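PDB 6SKY: Serine/threonine-protein kinase Tel1 from Chaetomium thermophilum, which probably phosphorylates serine and threonine residues followed by glutamine, using ATP, to signal DNA damage through checkpoint pathways. Local coordinates for residues Phe2798-Asp2803 against Gln2926-Ser2931; Lys2041-Met2046 against Arg2134-Ser2139. One frame throughout, in Å; residues are numbered along the deposited sequence.

Contact 1: residues Phe2798-Asp2803 against Gln2926-Ser2931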
ATOM      1  N   PHE A2798      16.703 -12.744  21.503  1.00 15.61           N
ATOM      2  CA  PHE A2798      18.013 -12.115  21.525  1.00 15.61           C
ATOM      3  C   PHE A2798      18.229 -11.554  22.919  1.00 15.61           C
ATOM      4  O   PHE A2798      17.337 -11.593  23.763  1.00 15.61           O
ATOM      5  CB  PHE A2798      18.136 -11.034  20.448  1.00 15.61           C
ATOM      6  CG  PHE A2798      16.918 -10.170  20.293  1.00 15.61           C
ATOM      7  CD1 PHE A2798      16.024 -10.395  19.272  1.00 15.61           C
ATOM      8  CD2 PHE A2798      16.681  -9.121  21.149  1.00 15.61           C
ATOM      9  CE1 PHE A2798      14.924  -9.604  19.127  1.00 15.61           C
ATOM     10  CE2 PHE A2798      15.582  -8.338  20.998  1.00 15.61           C
ATOM     11  CZ  PHE A2798      14.707  -8.578  19.988  1.00 15.61           C
ATOM     12  N   ARG A2799      19.426 -11.034  23.155  1.00 16.49           N
ATOM     13  CA  ARG A2799      19.786 -10.487  24.460  1.00 16.49           C
ATOM     14  C   ARG A2799      19.383  -9.022  24.529  1.00 16.49           C
ATOM     15  O   ARG A2799      19.918  -8.189  23.798  1.00 16.49           O
ATOM     16  CB  ARG A2799      21.275 -10.648  24.728  1.00 16.49           C
ATOM     17  CG  ARG A2799      21.652 -10.205  26.103  1.00 16.49           C
ATOM     18  CD  ARG A2799      23.090 -10.459  26.411  1.00 16.49           C
ATOM     19  NE  ARG A2799      23.348 -10.235  27.820  1.00 16.49           N
ATOM     20  CZ  ARG A2799      23.421 -11.196  28.721  1.00 16.49           C
ATOM     21  NH1 ARG A2799      23.642 -10.906  29.982  1.00 16.49           N
ATOM     22  NH2 ARG A2799      23.285 -12.445  28.356  1.00 16.49           N
ATOM     23  N   LEU A2800      18.423  -8.715  25.392  1.00 20.83           N
ATOM     24  CA  LEU A2800      17.940  -7.359  25.607  1.00 20.83           C
ATOM     25  C   LEU A2800      17.722  -7.124  27.093  1.00 20.83           C
ATOM     26  O   LEU A2800      16.654  -6.699  27.526  1.00 20.83           O
ATOM     27  CB  LEU A2800      16.663  -7.101  24.819  1.00 20.83           C
ATOM     28  CG  LEU A2800      16.314  -5.674  24.426  1.00 20.83           C
ATOM     29  CD1 LEU A2800      17.391  -5.100  23.565  1.00 20.83           C
ATOM     30  CD2 LEU A2800      15.010  -5.670  23.687  1.00 20.83           C
ATOM     31  N   THR A2801      18.722  -7.442  27.904  1.00 22.14           N
ATOM     32  CA  THR A2801      18.600  -7.271  29.342  1.00 22.14           C
ATOM     33  C   THR A2801      18.557  -5.786  29.697  1.00 22.14           C
ATOM     34  O   THR A2801      18.573  -4.914  28.836  1.00 22.14           O
ATOM     35  CB  THR A2801      19.743  -7.980  30.051  1.00 22.14           C
ATOM     36  OG1 THR A2801      20.968  -7.299  29.788  1.00 22.14           O
ATOM     37  CG2 THR A2801      19.859  -9.381  29.546  1.00 22.14           C
ATOM     38  N   ARG A2802      18.477  -5.488  30.991  1.00 22.14           N
ATOM     39  CA  ARG A2802      18.368  -4.096  31.412  1.00 22.14           C
ATOM     40  C   ARG A2802      19.643  -3.318  31.139  1.00 22.14           C
ATOM     41  O   ARG A2802      19.590  -2.109  30.905  1.00 22.14           O
ATOM     42  CB  ARG A2802      18.024  -4.012  32.893  1.00 22.14           C
ATOM     43  CG  ARG A2802      16.631  -4.447  33.244  1.00 22.14           C
ATOM     44  CD  ARG A2802      16.478  -4.501  34.739  1.00 22.14           C
ATOM     45  NE  ARG A2802      17.580  -5.227  35.350  1.00 22.14           N
ATOM     46  CZ  ARG A2802      18.053  -4.974  36.560  1.00 22.14           C
ATOM     47  NH1 ARG A2802      17.520  -4.010  37.284  1.00 22.14           N
ATOM     48  NH2 ARG A2802      19.063  -5.673  37.035  1.00 22.14           N
ATOM     49  N   ASP A2803      20.793  -3.987  31.158  1.00 24.58           N
ATOM     50  CA  ASP A2803      22.044  -3.313  30.857  1.00 24.58           C
ATOM     51  C   ASP A2803      22.210  -3.038  29.372  1.00 24.58           C
ATOM     52  O   ASP A2803      22.797  -2.024  29.007  1.00 24.58           O
ATOM     53  CB  ASP A2803      23.222  -4.130  31.366  1.00 24.58           C
ATOM     54  CG  ASP A2803      23.728  -3.641  32.699  1.00 24.58           C
ATOM     55  OD1 ASP A2803      23.371  -4.227  33.738  1.00 24.58           O
ATOM     56  OD2 ASP A2803      24.476  -2.652  32.714  1.00 24.58           O
ATOM     57  N   GLN A2926       8.848 -10.161  24.125  1.00 24.44           N
ATOM     58  CA  GLN A2926       9.307 -11.424  24.683  1.00 24.44           C
ATOM     59  C   GLN A2926      10.791 -11.436  24.999  1.00 24.44           C
ATOM     60  O   GLN A2926      11.243 -12.333  25.709  1.00 24.44           O
ATOM     61  CB  GLN A2926       8.958 -12.587  23.755  1.00 24.44           C
ATOM     62  CG  GLN A2926       9.543 -12.507  22.387  1.00 24.44           C
ATOM     63  CD  GLN A2926       9.154 -13.687  21.527  1.00 24.44           C
ATOM     64  OE1 GLN A2926       9.856 -14.694  21.486  1.00 24.44           O
ATOM     65  NE2 GLN A2926       8.034 -13.569  20.832  1.00 24.44           N
ATOM     66  N   ALA A2927      11.554 -10.456  24.529  1.00 21.44           N
ATOM     67  CA  ALA A2927      12.963 -10.385  24.878  1.00 21.44           C
ATOM     68  C   ALA A2927      13.213  -9.697  26.207  1.00 21.44           C
ATOM     69  O   ALA A2927      14.246  -9.949  26.824  1.00 21.44           O
ATOM     70  CB  ALA A2927      13.740  -9.664  23.785  1.00 21.44           C
ATOM     71  N   THR A2928      12.306  -8.830  26.652  1.00 22.11           N
ATOM     72  CA  THR A2928      12.460  -8.088  27.895  1.00 22.11           C
ATOM     73  C   THR A2928      11.508  -8.559  28.982  1.00 22.11           C
ATOM     74  O   THR A2928      11.430  -7.924  30.034  1.00 22.11           O
ATOM     75  CB  THR A2928      12.256  -6.594  27.655  1.00 22.11           C
ATOM     76  OG1 THR A2928      11.053  -6.386  26.920  1.00 22.11           O
ATOM     77  CG2 THR A2928      13.399  -6.010  26.876  1.00 22.11           C
ATOM     78  N   SER A2929      10.801  -9.658  28.763  1.00 25.98           N
ATOM     79  CA  SER A2929       9.793 -10.119  29.704  1.00 25.98           C
ATOM     80  C   SER A2929      10.436 -10.732  30.936  1.00 25.98           C
ATOM     81  O   SER A2929      11.367 -11.528  30.833  1.00 25.98           O
ATOM     82  CB  SER A2929       8.889 -11.139  29.027  1.00 25.98           C
ATOM     83  OG  SER A2929       7.908 -11.623  29.915  1.00 25.98           O
ATOM     84  N   VAL A2930       9.926 -10.368  32.111  1.00 26.54           N
ATOM     85  CA  VAL A2930      10.495 -10.871  33.355  1.00 26.54           C
ATOM     86  C   VAL A2930      10.178 -12.347  33.545  1.00 26.54           C
ATOM     87  O   VAL A2930      10.931 -13.070  34.199  1.00 26.54           O
ATOM     88  CB  VAL A2930       9.999 -10.024  34.538  1.00 26.54           C
ATOM     89  CG1 VAL A2930      10.408 -10.639  35.855  1.00 26.54           C
ATOM     90  CG2 VAL A2930      10.548  -8.626  34.434  1.00 26.54           C
ATOM     91  N   SER A2931       9.084 -12.829  32.970  1.00 28.24           N
ATOM     92  CA  SER A2931       8.772 -14.243  33.079  1.00 28.24           C
ATOM     93  C   SER A2931       9.579 -15.097  32.116  1.00 28.24           C
ATOM     94  O   SER A2931       9.616 -16.318  32.280  1.00 28.24           O
ATOM     95  CB  SER A2931       7.286 -14.469  32.841  1.00 28.24           C
ATOM     96  OG  SER A2931       6.954 -14.291  31.481  1.00 28.24           O
TER

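Contact 2: residues Lys2041-Met2046 against Arg2134-Ser2139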
ATOM      1  N   LYS A2041      18.900  34.622  -8.065  1.00 25.22           N
ATOM      2  CA  LYS A2041      19.525  35.791  -8.666  1.00 25.22           C
ATOM      3  C   LYS A2041      20.539  35.389  -9.715  1.00 25.22           C
ATOM      4  O   LYS A2041      20.635  36.032 -10.763  1.00 25.22           O
ATOM      5  CB  LYS A2041      20.176  36.656  -7.599  1.00 25.22           C
ATOM      6  CG  LYS A2041      19.183  37.308  -6.682  1.00 25.22           C
ATOM      7  CD  LYS A2041      19.696  38.621  -6.171  1.00 25.22           C
ATOM      8  CE  LYS A2041      20.845  38.433  -5.225  1.00 25.22           C
ATOM      9  NZ  LYS A2041      20.369  38.111  -3.863  1.00 25.22           N
ATOM     10  N   ALA A2042      21.286  34.315  -9.470  1.00 23.66           N
ATOM     11  CA  ALA A2042      22.209  33.834 -10.496  1.00 23.66           C
ATOM     12  C   ALA A2042      21.474  33.425 -11.771  1.00 23.66           C
ATOM     13  O   ALA A2042      21.867  33.810 -12.878  1.00 23.66           O
ATOM     14  CB  ALA A2042      23.034  32.673  -9.959  1.00 23.66           C
ATOM     15  N   TYR A2043      20.393  32.653 -11.644  1.00 20.80           N
ATOM     16  CA  TYR A2043      19.699  32.210 -12.857  1.00 20.80           C
ATOM     17  C   TYR A2043      18.958  33.349 -13.544  1.00 20.80           C
ATOM     18  O   TYR A2043      18.868  33.376 -14.776  1.00 20.80           O
ATOM     19  CB  TYR A2043      18.730  31.073 -12.550  1.00 20.80           C
ATOM     20  CG  TYR A2043      19.429  29.793 -12.231  1.00 20.80           C
ATOM     21  CD1 TYR A2043      20.251  29.192 -13.152  1.00 20.80           C
ATOM     22  CD2 TYR A2043      19.276  29.192 -11.006  1.00 20.80           C
ATOM     23  CE1 TYR A2043      20.900  28.036 -12.855  1.00 20.80           C
ATOM     24  CE2 TYR A2043      19.918  28.033 -10.709  1.00 20.80           C
ATOM     25  CZ  TYR A2043      20.728  27.462 -11.629  1.00 20.80           C
ATOM     26  OH  TYR A2043      21.370  26.298 -11.318  1.00 20.80           O
ATOM     27  N   GLN A2044      18.412  34.283 -12.774  1.00 27.68           N
ATOM     28  CA  GLN A2044      17.779  35.458 -13.352  1.00 27.68           C
ATOM     29  C   GLN A2044      18.780  36.274 -14.151  1.00 27.68           C
ATOM     30  O   GLN A2044      18.516  36.656 -15.294  1.00 27.68           O
ATOM     31  CB  GLN A2044      17.162  36.296 -12.243  1.00 27.68           C
ATOM     32  CG  GLN A2044      16.536  37.564 -12.706  1.00 27.68           C
ATOM     33  CD  GLN A2044      15.901  38.314 -11.581  1.00 27.68           C
ATOM     34  OE1 GLN A2044      16.530  38.584 -10.572  1.00 27.68           O
ATOM     35  NE2 GLN A2044      14.640  38.652 -11.741  1.00 27.68           N
ATOM     36  N   SER A2045      19.943  36.553 -13.566  1.00 29.56           N
ATOM     37  CA  SER A2045      20.990  37.228 -14.312  1.00 29.56           C
ATOM     38  C   SER A2045      21.358  36.460 -15.565  1.00 29.56           C
ATOM     39  O   SER A2045      21.694  37.060 -16.585  1.00 29.56           O
ATOM     40  CB  SER A2045      22.218  37.409 -13.442  1.00 29.56           C
ATOM     41  OG  SER A2045      23.341  37.654 -14.254  1.00 29.56           O
ATOM     42  N   MET A2046      21.327  35.132 -15.504  1.00 32.30           N
ATOM     43  CA  MET A2046      21.581  34.344 -16.705  1.00 32.30           C
ATOM     44  C   MET A2046      20.504  34.567 -17.754  1.00 32.30           C
ATOM     45  O   MET A2046      20.777  34.485 -18.954  1.00 32.30           O
ATOM     46  CB  MET A2046      21.675  32.868 -16.342  1.00 32.30           C
ATOM     47  CG  MET A2046      22.211  31.989 -17.427  1.00 32.30           C
ATOM     48  SD  MET A2046      22.200  30.275 -16.919  1.00 32.30           S
ATOM     49  CE  MET A2046      22.897  29.514 -18.369  1.00 32.30           C
ATOM     50  N   ARG A2134      20.543  21.534 -10.932  1.00 19.67           N
ATOM     51  CA  ARG A2134      21.230  21.103 -12.145  1.00 19.67           C
ATOM     52  C   ARG A2134      20.285  21.064 -13.333  1.00 19.67           C
ATOM     53  O   ARG A2134      20.670  21.399 -14.458  1.00 19.67           O
ATOM     54  CB  ARG A2134      21.858  19.735 -11.924  1.00 19.67           C
ATOM     55  CG  ARG A2134      22.619  19.215 -13.101  1.00 19.67           C
ATOM     56  CD  ARG A2134      22.863  17.744 -12.973  1.00 19.67           C
ATOM     57  NE  ARG A2134      23.801  17.436 -11.905  1.00 19.67           N
ATOM     58  CZ  ARG A2134      24.141  16.205 -11.550  1.00 19.67           C
ATOM     59  NH1 ARG A2134      25.003  16.011 -10.573  1.00 19.67           N
ATOM     60  NH2 ARG A2134      23.614  15.169 -12.175  1.00 19.67           N
ATOM     61  N   GLU A2135      19.044  20.653 -13.102  1.00 22.01           N
ATOM     62  CA  GLU A2135      18.041  20.683 -14.159  1.00 22.01           C
ATOM     63  C   GLU A2135      17.801  22.100 -14.658  1.00 22.01           C
ATOM     64  O   GLU A2135      17.740  22.345 -15.871  1.00 22.01           O
ATOM     65  CB  GLU A2135      16.750  20.077 -13.639  1.00 22.01           C
ATOM     66  CG  GLU A2135      15.647  20.017 -14.635  1.00 22.01           C
ATOM     67  CD  GLU A2135      14.306  20.028 -13.962  1.00 22.01           C
ATOM     68  OE1 GLU A2135      14.237  20.508 -12.814  1.00 22.01           O
ATOM     69  OE2 GLU A2135      13.322  19.556 -14.569  1.00 22.01           O
ATOM     70  N   THR A2136      17.643  23.046 -13.731  1.00 20.30           N
ATOM     71  CA  THR A2136      17.476  24.443 -14.130  1.00 20.30           C
ATOM     72  C   THR A2136      18.671  24.943 -14.930  1.00 20.30           C
ATOM     73  O   THR A2136      18.507  25.621 -15.948  1.00 20.30           O
ATOM     74  CB  THR A2136      17.269  25.325 -12.909  1.00 20.30           C
ATOM     75  OG1 THR A2136      16.151  24.844 -12.168  1.00 20.30           O
ATOM     76  CG2 THR A2136      16.988  26.723 -13.331  1.00 20.30           C
ATOM     77  N   THR A2137      19.880  24.618 -14.484  1.00 22.72           N
ATOM     78  CA  THR A2137      21.082  25.043 -15.187  1.00 22.72           C
ATOM     79  C   THR A2137      21.098  24.536 -16.619  1.00 22.72           C
ATOM     80  O   THR A2137      21.358  25.297 -17.555  1.00 22.72           O
ATOM     81  CB  THR A2137      22.311  24.553 -14.433  1.00 22.72           C
ATOM     82  OG1 THR A2137      22.365  25.187 -13.157  1.00 22.72           O
ATOM     83  CG2 THR A2137      23.544  24.883 -15.177  1.00 22.72           C
ATOM     84  N   LEU A2138      20.822  23.247 -16.810  1.00 19.22           N
ATOM     85  CA  LEU A2138      20.915  22.671 -18.146  1.00 19.22           C
ATOM     86  C   LEU A2138      19.842  23.224 -19.074  1.00 19.22           C
ATOM     87  O   LEU A2138      20.114  23.500 -20.249  1.00 19.22           O
ATOM     88  CB  LEU A2138      20.842  21.151 -18.068  1.00 19.22           C
ATOM     89  CG  LEU A2138      22.095  20.459 -17.538  1.00 19.22           C
ATOM     90  CD1 LEU A2138      21.893  18.978 -17.486  1.00 19.22           C
ATOM     91  CD2 LEU A2138      23.280  20.791 -18.394  1.00 19.22           C
ATOM     92  N   SER A2139      18.629  23.440 -18.566  1.00 24.17           N
ATOM     93  CA  SER A2139      17.590  23.984 -19.435  1.00 24.17           C
ATOM     94  C   SER A2139      17.867  25.436 -19.796  1.00 24.17           C
ATOM     95  O   SER A2139      17.721  25.828 -20.962  1.00 24.17           O
ATOM     96  CB  SER A2139      16.224  23.849 -18.780  1.00 24.17           C
ATOM     97  OG  SER A2139      16.006  24.884 -17.855  1.00 24.17           O
TER

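Contact 1: residues Phe2798-Asp2803 against Gln2926-Ser2931
Phe2798 and Leu2800, at the end of the activation loop in the kinase domain, meet Ala2927 and Thr2928 of the FATC region, where helix 2916-2927 runs out and the chain turns towards its C-terminus. Such docking of FATC on the C-terminal lobe of the kinase domain is a hallmark of PI3-kinase-related kinases. The methyl CB of Ala2927 is the common target. Phe2798 meets it obliquely through CE2, which stands 3.6 Å from Ala2927 CB, while Leu2800 CB approaches the same methyl at 4.0 Å. A residue as small as alanine suits this place, because the two backbones come to 5.9 Å between Leu2800 CA and Ala2927 CA. With CG roughly anti to its backbone N (chi1 -155°), Leu2800 directs CD2 against the methyl branch of Thr2928, 3.6 Å from its CG2. Leu2800 CD2 also sits in plane at the edge of the Phe2798 ring, joining the two apolar groups into one patch. Thr2928 is used in two ways: its methyl meets Leu2800, and its OG1 hydrogen-bonds back to Ile2924 O in the preceding helical turn. Beyond Phe2798 lies helix 2732-2755, reached at Ser2750 and Met2751. No hydrogen bond crosses between the segments, which implies apolar van der Waals packing here; polar ties to the C-terminal residues come from neighbouring side chains, Thr2801 to Ala2944 O and Arg2802 to Tyr2943 O.

Contact 2: residues Lys2041-Met2046 against Arg2134-Ser2139
Tyr2043 reaches from helix 2035-2047 to helix 2124-2143, two members of the FAT domain's alpha-helical solenoid, and meets consecutive threonines in quite different ways. Thr2136 offers a methyl to the flat side of the ring: its CG2 lies 3.9 Å from the ring centroid and 2° off the normal, a CH-pi contact placed almost exactly over the centre. The torsion explains the choice of branch, since CG2 is anti to the backbone N (chi1 of OG1 -56°) and extends towards the tyrosine. Thr2137 instead comes to the phenolic edge, the two side chains crossing at about a right angle, with its OG1 near the ring plane. There Tyr2043 OH donates a hydrogen bond to Thr2137 OG1. The modelled separation of 2.4 Å between Tyr2043 OH and Thr2137 OG1 is very short, and at this resolution its exact length should not be read as unusual strength. Threonine suits each place through a different branch: Thr2136 turns its methyl to the ring while its OG1 makes weak hydrogen bonds with Ser2132 O and Arg2019 NH2, and Thr2137 turns its hydroxyl to the phenol. Tyrosine likewise is long enough to bridge backbones whose Tyr2043 CA and Thr2137 CA atoms are 7.7 Å apart, and it ends in a donor that needs a partner in a buried place. Leu2093 and Ile2096 of helix 2077-2097 pack on Tyr2043 and Thr2137 respectively. The acceptor is itself tied to its own helix: Thr2137 OG1 is also hydrogen-bonded to Cys2133 O, one turn earlier.

Both contacts are largely buried, although Thr2928 in contact 1 remains partly exposed. They share no helix or segment: contact 2 joins two solenoid helices within the FAT domain, whereas contact 1 brings the FATC tail onto the kinase domain across 122 intervening residues. Their centres are about 57 Å apart, on opposite sides of the chain's centre. Chemistry follows place. Contact 1 pairs loop and helix-end backbones closely enough for an alanine and a threonine methyl to meet a phenylalanine and a leucine, without a hydrogen bond across it. In contact 2 two regular helices stand farther apart, so a long aromatic side chain spans the gap and combines a methyl over its face with a hydrogen bond from its hydroxyl.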